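Local coordinates for protein cyclic nucleotide-binding domain (Methylobacillus flagellatus KT, PDB 3GYD) that binds 3',5'-cyclic AMP through a cyclic nucleotide-binding domain and may take part in voltage-gated potassium channel activity, at residues K32-I37 against F50-V55; I94-I97 against G101-T104; V55-S60 against A150-L155. All coordinates share one frame; numbering follows the deposited sequence.

Contact 1: K32-I37 against F50-V55; sequences KYFEEI and FSNEEV
Glu54 OE1 takes the backbone N-H of Ser51 at 2.9 Å and a salt bridge from Lys158, securing the first turn of the helix whose Asn52 and Val55 meet Phe34. The bond from Ser51 N is nearly straight (169°) and reaches the carboxylate on its anti lone pair. In return, Glu54 N donates to Ser51 OG at 2.9 Å, which completes a capping box at the start of helix 52-60.

Between the helices the touching is by packing alone. With CG anti to the backbone N (chi1 173°), Phe34 sends its ring across to helix 52-60. Phe34 CE1 comes within 3.4 Å of Asn52 O, which sits at the ring's edge and near its plane, while Phe34 CZ lies 3.9 Å from Asn52 OD1. The Asn52 amide stands steeply to the ring, their planes 78° apart. Val55 points toward segment 32-37 and lays CG1 obliquely against the ring, 3.7 Å from Phe34 CE1; the same methyl reaches Ile37 CG2 at 4.1 Å. Arg56 adds a cation-pi contact to Phe34, and Leu38 and Val41 extend the patch around Val55.

The chemistry is therefore divided: the capping box holds the helix start locally and Lys158 adds a charge from outside, while a buried Phe34-Val55-Ile37 core joins the helices, with polar Asn52 at its margin and the slightly positive ring edge facing a carbonyl oxygen.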
loop_
_atom_site.group_PDB
_atom_site.type_symbol
_atom_site.label_atom_id
_atom_site.label_comp_id
_atom_site.label_asym_id
_atom_site.label_seq_id
_atom_site.Cartn_x
_atom_site.Cartn_y
_atom_site.Cartn_z
ATOM N N LYS B 32 19.732 16.721 9.012
ATOM C CA LYS B 32 19.257 17.753 9.973
ATOM C C LYS B 32 17.993 17.321 10.736
ATOM O O LYS B 32 17.696 17.881 11.785
ATOM C CB LYS B 32 18.987 19.083 9.251
ATOM C CG LYS B 32 20.262 19.801 8.850
ATOM C CD LYS B 32 20.117 20.852 7.758
ATOM C CE LYS B 32 19.281 22.051 8.170
ATOM N N TYR B 33 17.256 16.335 10.189
ATOM C CA TYR B 33 16.017 15.803 10.779
ATOM C C TYR B 33 16.097 14.295 11.073
ATOM O O TYR B 33 15.100 13.595 11.055
ATOM C CB TYR B 33 14.795 16.152 9.897
ATOM C CG TYR B 33 14.510 17.668 9.837
ATOM C CD1 TYR B 33 15.118 18.482 8.874
ATOM C CD2 TYR B 33 13.663 18.277 10.751
ATOM C CE1 TYR B 33 14.874 19.849 8.830
ATOM C CE2 TYR B 33 13.410 19.646 10.704
ATOM C CZ TYR B 33 14.015 20.420 9.743
ATOM O OH TYR B 33 13.777 21.778 9.725
ATOM N N PHE B 34 17.299 13.836 11.408
ATOM C CA PHE B 34 17.563 12.448 11.745
ATOM C C PHE B 34 16.599 11.941 12.781
ATOM O O PHE B 34 16.064 10.861 12.622
ATOM C CB PHE B 34 19.013 12.279 12.277
ATOM C CG PHE B 34 19.303 10.905 12.811
ATOM C CD1 PHE B 34 19.634 9.858 11.953
ATOM C CD2 PHE B 34 19.209 10.636 14.157
ATOM C CE1 PHE B 34 19.870 8.586 12.445
ATOM C CE2 PHE B 34 19.463 9.368 14.664
ATOM C CZ PHE B 34 19.765 8.332 13.798
ATOM N N GLU B 35 16.381 12.694 13.860
ATOM C CA GLU B 35 15.587 12.148 14.977
ATOM C C GLU B 35 14.138 12.016 14.536
ATOM O O GLU B 35 13.471 11.036 14.857
ATOM C CB GLU B 35 15.701 13.019 16.225
ATOM C CG GLU B 35 17.056 12.912 16.913
ATOM C CD GLU B 35 17.312 11.588 17.607
ATOM O OE1 GLU B 35 16.356 10.854 17.942
ATOM O OE2 GLU B 35 18.506 11.281 17.855
ATOM N N GLU B 36 13.656 12.999 13.778
ATOM C CA GLU B 36 12.262 12.968 13.345
ATOM C C GLU B 36 12.034 11.800 12.339
ATOM O O GLU B 36 11.016 11.115 12.399
ATOM C CB GLU B 36 11.851 14.307 12.728
ATOM C CG GLU B 36 11.780 15.486 13.686
ATOM C CD GLU B 36 13.091 16.183 13.932
ATOM O OE1 GLU B 36 14.187 15.716 13.534
ATOM O OE2 GLU B 36 13.024 17.251 14.555
ATOM N N ILE B 37 13.011 11.564 11.471
ATOM C CA ILE B 37 12.932 10.560 10.415
ATOM C C ILE B 37 13.054 9.178 11.041
ATOM O O ILE B 37 12.292 8.269 10.678
ATOM C CB ILE B 37 13.942 10.806 9.246
ATOM C CG1 ILE B 37 13.492 12.018 8.393
ATOM C CG2 ILE B 37 14.047 9.612 8.333
ATOM C CD1 ILE B 37 14.587 12.590 7.575
ATOM N N PHE B 50 14.519 -0.089 12.019
ATOM C CA PHE B 50 15.671 0.510 11.377
ATOM C C PHE B 50 16.713 0.868 12.437
ATOM O O PHE B 50 16.364 1.448 13.480
ATOM C CB PHE B 50 15.277 1.803 10.682
ATOM C CG PHE B 50 14.316 1.649 9.517
ATOM C CD1 PHE B 50 12.979 1.388 9.726
ATOM C CD2 PHE B 50 14.747 1.891 8.209
ATOM C CE1 PHE B 50 12.075 1.301 8.669
ATOM C CE2 PHE B 50 13.852 1.831 7.145
ATOM C CZ PHE B 50 12.514 1.504 7.360
ATOM N N SER B 51 17.989 0.588 12.153
ATOM C CA SER B 51 19.096 0.973 13.030
ATOM C C SER B 51 19.444 2.462 12.793
ATOM O O SER B 51 19.085 3.050 11.743
ATOM C CB SER B 51 20.316 0.084 12.762
ATOM O OG SER B 51 20.908 0.470 11.533
ATOM N N ASN B 52 20.131 3.074 13.761
ATOM C CA ASN B 52 20.586 4.452 13.614
ATOM C C ASN B 52 21.385 4.598 12.347
ATOM O O ASN B 52 21.231 5.557 11.622
ATOM C CB ASN B 52 21.493 4.897 14.750
ATOM C CG ASN B 52 20.757 5.116 16.026
ATOM O OD1 ASN B 52 19.538 5.119 16.069
ATOM N ND2 ASN B 52 21.506 5.248 17.096
ATOM N N GLU B 53 22.255 3.625 12.102
ATOM C CA GLU B 53 23.104 3.647 10.921
ATOM C C GLU B 53 22.282 3.541 9.637
ATOM O O GLU B 53 22.597 4.170 8.630
ATOM C CB GLU B 53 24.122 2.484 10.983
ATOM C CG GLU B 53 25.131 2.575 12.147
ATOM C CD GLU B 53 24.578 2.154 13.521
ATOM O OE1 GLU B 53 23.418 1.680 13.641
ATOM O OE2 GLU B 53 25.334 2.306 14.508
ATOM N N GLU B 54 21.256 2.692 9.656
ATOM C CA GLU B 54 20.349 2.568 8.513
ATOM C C GLU B 54 19.630 3.896 8.236
ATOM O O GLU B 54 19.550 4.332 7.092
ATOM C CB GLU B 54 19.341 1.450 8.734
ATOM C CG GLU B 54 19.874 0.072 8.348
ATOM C CD GLU B 54 18.950 -1.075 8.734
ATOM O OE1 GLU B 54 18.290 -1.007 9.789
ATOM O OE2 GLU B 54 18.895 -2.070 7.978
ATOM N N VAL B 55 19.158 4.552 9.286
ATOM C CA VAL B 55 18.518 5.865 9.142
ATOM C C VAL B 55 19.452 6.967 8.648
ATOM O O VAL B 55 19.073 7.734 7.758
ATOM C CB VAL B 55 17.705 6.220 10.398
ATOM C CG1 VAL B 55 17.027 7.598 10.272
ATOM C CG2 VAL B 55 16.680 5.128 10.596
#

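Contact 2: I94-I97 against G101-T104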
loop_
_atom_site.group_PDB
_atom_site.type_symbol
_atom_site.label_atom_id
_atom_site.label_comp_id
_atom_site.label_asym_id
_atom_site.label_seq_id
_atom_site.Cartn_x
_atom_site.Cartn_y
_atom_site.Cartn_z
ATOM N N ILE B 94 -7.232 17.141 0.151
ATOM C CA ILE B 94 -8.507 17.488 -0.446
ATOM C C ILE B 94 -8.632 16.913 -1.852
ATOM O O ILE B 94 -7.633 16.665 -2.537
ATOM C CB ILE B 94 -8.714 19.031 -0.466
ATOM C CG1 ILE B 94 -7.747 19.721 -1.427
ATOM C CG2 ILE B 94 -8.463 19.593 0.906
ATOM C CD1 ILE B 94 -7.982 21.217 -1.558
ATOM N N LYS B 95 -9.877 16.695 -2.267
ATOM C CA LYS B 95 -10.158 16.066 -3.527
ATOM C C LYS B 95 -11.386 16.705 -4.120
ATOM O O LYS B 95 -12.308 17.057 -3.401
ATOM C CB LYS B 95 -10.391 14.563 -3.311
ATOM C CG LYS B 95 -10.336 13.737 -4.598
ATOM C CD LYS B 95 -10.110 12.268 -4.347
ATOM C CE LYS B 95 -10.271 11.485 -5.626
ATOM N NZ LYS B 95 -9.289 11.871 -6.685
ATOM N N ASP B 96 -11.386 16.860 -5.436
ATOM C CA ASP B 96 -12.576 17.324 -6.156
ATOM C C ASP B 96 -13.456 16.131 -6.449
ATOM O O ASP B 96 -13.221 15.409 -7.406
ATOM C CB ASP B 96 -12.179 18.028 -7.452
ATOM C CG ASP B 96 -13.323 18.831 -8.056
ATOM O OD1 ASP B 96 -14.496 18.577 -7.717
ATOM O OD2 ASP B 96 -13.034 19.731 -8.860
ATOM N N ILE B 97 -14.448 15.917 -5.593
ATOM C CA ILE B 97 -15.247 14.693 -5.611
ATOM C C ILE B 97 -16.459 14.958 -6.496
ATOM O O ILE B 97 -17.206 15.893 -6.231
ATOM C CB ILE B 97 -15.709 14.309 -4.185
ATOM C CG1 ILE B 97 -14.496 13.952 -3.303
ATOM C CG2 ILE B 97 -16.680 13.133 -4.222
ATOM C CD1 ILE B 97 -14.794 13.967 -1.810
ATOM N N GLY B 101 -18.097 18.369 -5.072
ATOM C CA GLY B 101 -17.140 19.469 -5.137
ATOM C C GLY B 101 -15.845 19.146 -4.410
ATOM O O GLY B 101 -15.548 17.967 -4.143
ATOM N N ILE B 102 -15.083 20.194 -4.104
ATOM C CA ILE B 102 -13.805 20.077 -3.386
ATOM C C ILE B 102 -14.065 19.829 -1.909
ATOM O O ILE B 102 -14.744 20.617 -1.258
ATOM C CB ILE B 102 -12.932 21.366 -3.457
ATOM C CG1 ILE B 102 -12.774 21.889 -4.888
ATOM C CG2 ILE B 102 -11.582 21.116 -2.811
ATOM C CD1 ILE B 102 -12.580 20.834 -5.926
ATOM N N GLN B 103 -13.504 18.748 -1.382
ATOM C CA GLN B 103 -13.738 18.375 -0.003
ATOM C C GLN B 103 -12.478 17.793 0.646
ATOM O O GLN B 103 -11.646 17.171 -0.022
ATOM C CB GLN B 103 -14.860 17.353 0.031
ATOM C CG GLN B 103 -15.544 17.234 1.357
ATOM C CD GLN B 103 -16.896 16.589 1.233
ATOM O OE1 GLN B 103 -17.107 15.683 0.418
ATOM N NE2 GLN B 103 -17.825 17.040 2.050
ATOM N N THR B 104 -12.364 17.982 1.957
ATOM C CA THR B 104 -11.228 17.485 2.706
ATOM C C THR B 104 -11.466 16.025 3.090
ATOM O O THR B 104 -12.431 15.691 3.779
ATOM C CB THR B 104 -10.947 18.362 3.948
ATOM O OG1 THR B 104 -10.813 19.728 3.538
ATOM C CG2 THR B 104 -9.658 17.942 4.629
#
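Lys95 and Gln103 exchange two backbone hydrogen bonds, Lys95 N to Gln103 O and Gln103 N to Lys95 O, both 2.9 Å long. Nearer the turn, Ile97 and Gly101 form the next hydrogen-bonded pair of this antiparallel hairpin. Here Ile97 N reaches Gly101 O at 2.7 Å but stands 46° out of the carbonyl plane, whereas the returning Gly101 N lies in the plane of Ile97 C=O, 2.9 Å from Ile97 O, with the bond bent to 136° at the hydrogen. Gly101 takes backbone angles at which a side chain would be jammed against the preceding carbonyl, which by itself calls for glycine at this position.

Ile94 with Thr104 and Asp96 with Ile102 are the non-hydrogen-bonded pairs. On their face Ile94 holds CG1 between its backbone N and carbonyl carbon (chi1 68°), an arrangement that sends CD1 to Ile102 and leaves CG2 for Thr104: Ile94 CD1 touches Ile102 CG2 at 3.8 Å, and Ile94 CG2 lies 3.5 Å from Thr104 OG1. Ile94 CA also makes a bent CA-H...O contact with Gln103 O at 3.2 Å.

On the other face Ile97 CD1 packs 3.6 Å from Gln103 OE1, an oxygen that accepts from Lys100. Lys95 NZ binds Ser126 O and forms a salt bridge with Glu76, whose other oxygen accepts from Asp96 N. Leu179 of the second subunit packs on Lys95 and Ile97.

The ladder thus pairs the backbone N and O of Lys95, Gln103, Ile97 and Gly101, while the ammonium of Lys95 probably steadies Ser126, a cyclic AMP-binding residue, as a second-shell contact.

Contact 3: V55-S60 against A150-L155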
loop_
_atom_site.group_PDB
_atom_site.type_symbol
_atom_site.label_atom_id
_atom_site.label_comp_id
_atom_site.label_asym_id
_atom_site.label_seq_id
_atom_site.Cartn_x
_atom_site.Cartn_y
_atom_site.Cartn_z
ATOM N N VAL B 55 19.158 4.552 9.286
ATOM C CA VAL B 55 18.518 5.865 9.142
ATOM C C VAL B 55 19.452 6.967 8.648
ATOM O O VAL B 55 19.073 7.734 7.758
ATOM C CB VAL B 55 17.705 6.220 10.398
ATOM C CG1 VAL B 55 17.027 7.598 10.272
ATOM C CG2 VAL B 55 16.680 5.128 10.596
ATOM N N ARG B 56 20.696 6.989 9.113
ATOM C CA ARG B 56 21.653 7.964 8.587
ATOM C C ARG B 56 21.891 7.756 7.110
ATOM O O ARG B 56 22.001 8.714 6.356
ATOM C CB ARG B 56 22.977 7.899 9.339
ATOM C CG ARG B 56 22.822 8.378 10.716
ATOM C CD ARG B 56 23.907 9.324 11.121
ATOM N NE ARG B 56 23.636 9.770 12.488
ATOM C CZ ARG B 56 23.154 10.966 12.819
ATOM N NH1 ARG B 56 22.952 11.910 11.889
ATOM N NH2 ARG B 56 22.958 11.236 14.112
ATOM N N TYR B 57 21.919 6.492 6.692
ATOM C CA TYR B 57 22.152 6.182 5.287
ATOM C C TYR B 57 20.913 6.658 4.479
ATOM O O TYR B 57 21.016 7.321 3.429
ATOM C CB TYR B 57 22.426 4.676 5.129
ATOM C CG TYR B 57 22.647 4.302 3.716
ATOM C CD1 TYR B 57 23.902 4.456 3.137
ATOM C CD2 TYR B 57 21.615 3.808 2.935
ATOM C CE1 TYR B 57 24.112 4.171 1.830
ATOM C CE2 TYR B 57 21.824 3.511 1.612
ATOM C CZ TYR B 57 23.090 3.680 1.077
ATOM O OH TYR B 57 23.298 3.397 -0.250
ATOM N N LEU B 58 19.731 6.337 4.985
ATOM C CA LEU B 58 18.488 6.728 4.305
ATOM C C LEU B 58 18.420 8.265 4.157
ATOM O O LEU B 58 18.109 8.816 3.085
ATOM C CB LEU B 58 17.296 6.203 5.084
ATOM C CG LEU B 58 15.952 6.527 4.500
ATOM C CD1 LEU B 58 15.861 6.032 3.055
ATOM C CD2 LEU B 58 14.871 5.890 5.401
ATOM N N CYS B 59 18.785 8.952 5.238
ATOM C CA CYS B 59 18.837 10.439 5.214
ATOM C C CYS B 59 19.686 11.007 4.095
ATOM O O CYS B 59 19.390 12.096 3.561
ATOM C CB CYS B 59 19.271 10.987 6.567
ATOM S SG CYS B 59 17.972 10.858 7.845
ATOM N N SER B 60 20.744 10.287 3.717
ATOM C CA SER B 60 21.619 10.750 2.649
ATOM C C SER B 60 20.920 10.772 1.311
ATOM O O SER B 60 21.362 11.496 0.417
ATOM C CB SER B 60 22.912 9.944 2.574
ATOM O OG SER B 60 22.726 8.702 1.912
ATOM N N ALA B 150 18.508 -0.998 -5.308
ATOM C CA ALA B 150 19.624 -1.595 -6.004
ATOM C C ALA B 150 20.837 -1.802 -5.090
ATOM O O ALA B 150 21.460 -2.857 -5.128
ATOM C CB ALA B 150 20.023 -0.756 -7.234
ATOM N N ASN B 151 21.127 -0.818 -4.259
ATOM C CA ASN B 151 22.341 -0.816 -3.447
ATOM C C ASN B 151 22.192 -1.544 -2.111
ATOM O O ASN B 151 23.093 -2.261 -1.705
ATOM C CB ASN B 151 22.790 0.619 -3.142
ATOM C CG ASN B 151 23.226 1.386 -4.385
ATOM O OD1 ASN B 151 23.888 0.842 -5.264
ATOM N ND2 ASN B 151 22.904 2.673 -4.421
HETATM N N MSE B 152 21.094 -1.289 -1.411
HETATM C CA MSE B 152 20.892 -1.815 -0.073
HETATM C C MSE B 152 19.496 -2.448 -0.017
HETATM O O MSE B 152 18.587 -1.895 0.582
HETATM C CB MSE B 152 21.027 -0.730 0.995
HETATM C CG MSE B 152 22.309 0.130 0.938
HETATM SE SE MSE B 152 23.926 -0.881 1.106
HETATM C CE MSE B 152 24.684 0.128 2.630
ATOM N N PRO B 153 19.327 -3.615 -0.648
ATOM C CA PRO B 153 17.961 -4.159 -0.753
ATOM C C PRO B 153 17.262 -4.507 0.545
ATOM O O PRO B 153 16.059 -4.455 0.564
ATOM C CB PRO B 153 18.123 -5.415 -1.585
ATOM C CG PRO B 153 19.569 -5.753 -1.490
ATOM C CD PRO B 153 20.314 -4.470 -1.332
ATOM N N LYS B 154 17.992 -4.870 1.587
ATOM C CA LYS B 154 17.335 -5.235 2.851
ATOM C C LYS B 154 16.780 -3.997 3.556
ATOM O O LYS B 154 15.616 -3.980 4.016
ATOM C CB LYS B 154 18.293 -6.003 3.741
ATOM C CG LYS B 154 18.706 -7.311 3.145
ATOM C CD LYS B 154 19.659 -8.065 4.028
ATOM C CE LYS B 154 19.914 -9.466 3.463
ATOM N N LEU B 155 17.579 -2.938 3.589
ATOM C CA LEU B 155 17.050 -1.626 3.994
ATOM C C LEU B 155 15.855 -1.224 3.131
ATOM O O LEU B 155 14.819 -0.781 3.648
ATOM C CB LEU B 155 18.159 -0.572 3.937
ATOM C CG LEU B 155 17.775 0.866 4.321
ATOM C CD1 LEU B 155 17.028 0.879 5.662
ATOM C CD2 LEU B 155 19.066 1.672 4.364
#
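Tyr57 projects from helix 52-60 toward Met152, the residue at which the chain leaves helical angles (phi/psi -131/73°) after helix 142-151 and which is the N-cap of helix 153-178. The tyrosine ring reaches that break because CG is anti to the backbone N (chi1 179°). Met152, present as selenomethionine, bends at its second and third torsions and folds back along one side of the ring: Met152 CG lies 3.5 Å from Tyr57 CE2, while the terminal CE sits over one face, 4.3 Å from the ring centroid, as a CH-pi contact. Met152 SE lies obliquely, 5.1 Å from the Tyr57 ring centroid. Three residues after Met152, Leu155 CD2 meets Tyr57 CD2 at 3.6 Å. Tyr57 OH passes 4.0 Å from Asn151 CB and shares a hydrogen bond with Tyr61 OH. Replacing Tyr57 with an alanine would probably leave the Met152 methyl without its ring face and Tyr61 without that hydroxyl partner, opening a gap beside Leu155. A Met-aromatic contact thus ties helix 52-60 to the junction of helices 142-151 and 153-178, an arrangement consistent with the helical subdomain that accompanies the beta-roll in cyclic nucleotide-binding domains.

In the fold
Contacts 1 and 3 are neighbours, their centres 11 Å apart, and both use helix 52-60: Val55 belongs to each. They touch directly, with Phe34 CE1 3.4 Å from Arg56 CG and Phe50 CD2 3.6 Å from Leu155 CD1; helix 52-60 meets helix 34-41 in contact 1 and the 151-155 junction in contact 3. Contact 2 sits apart, on the opposite side of the chain's centre, with its centre about 35 Å from that of contact 1 and 36 Å from that of contact 3. It approaches the ligand: the Lys95 side chain is about 7 Å from bound cyclic AMP, whereas the helical contacts lie away from the binding residues. Contacts 2 and 3 both touch the second subunit.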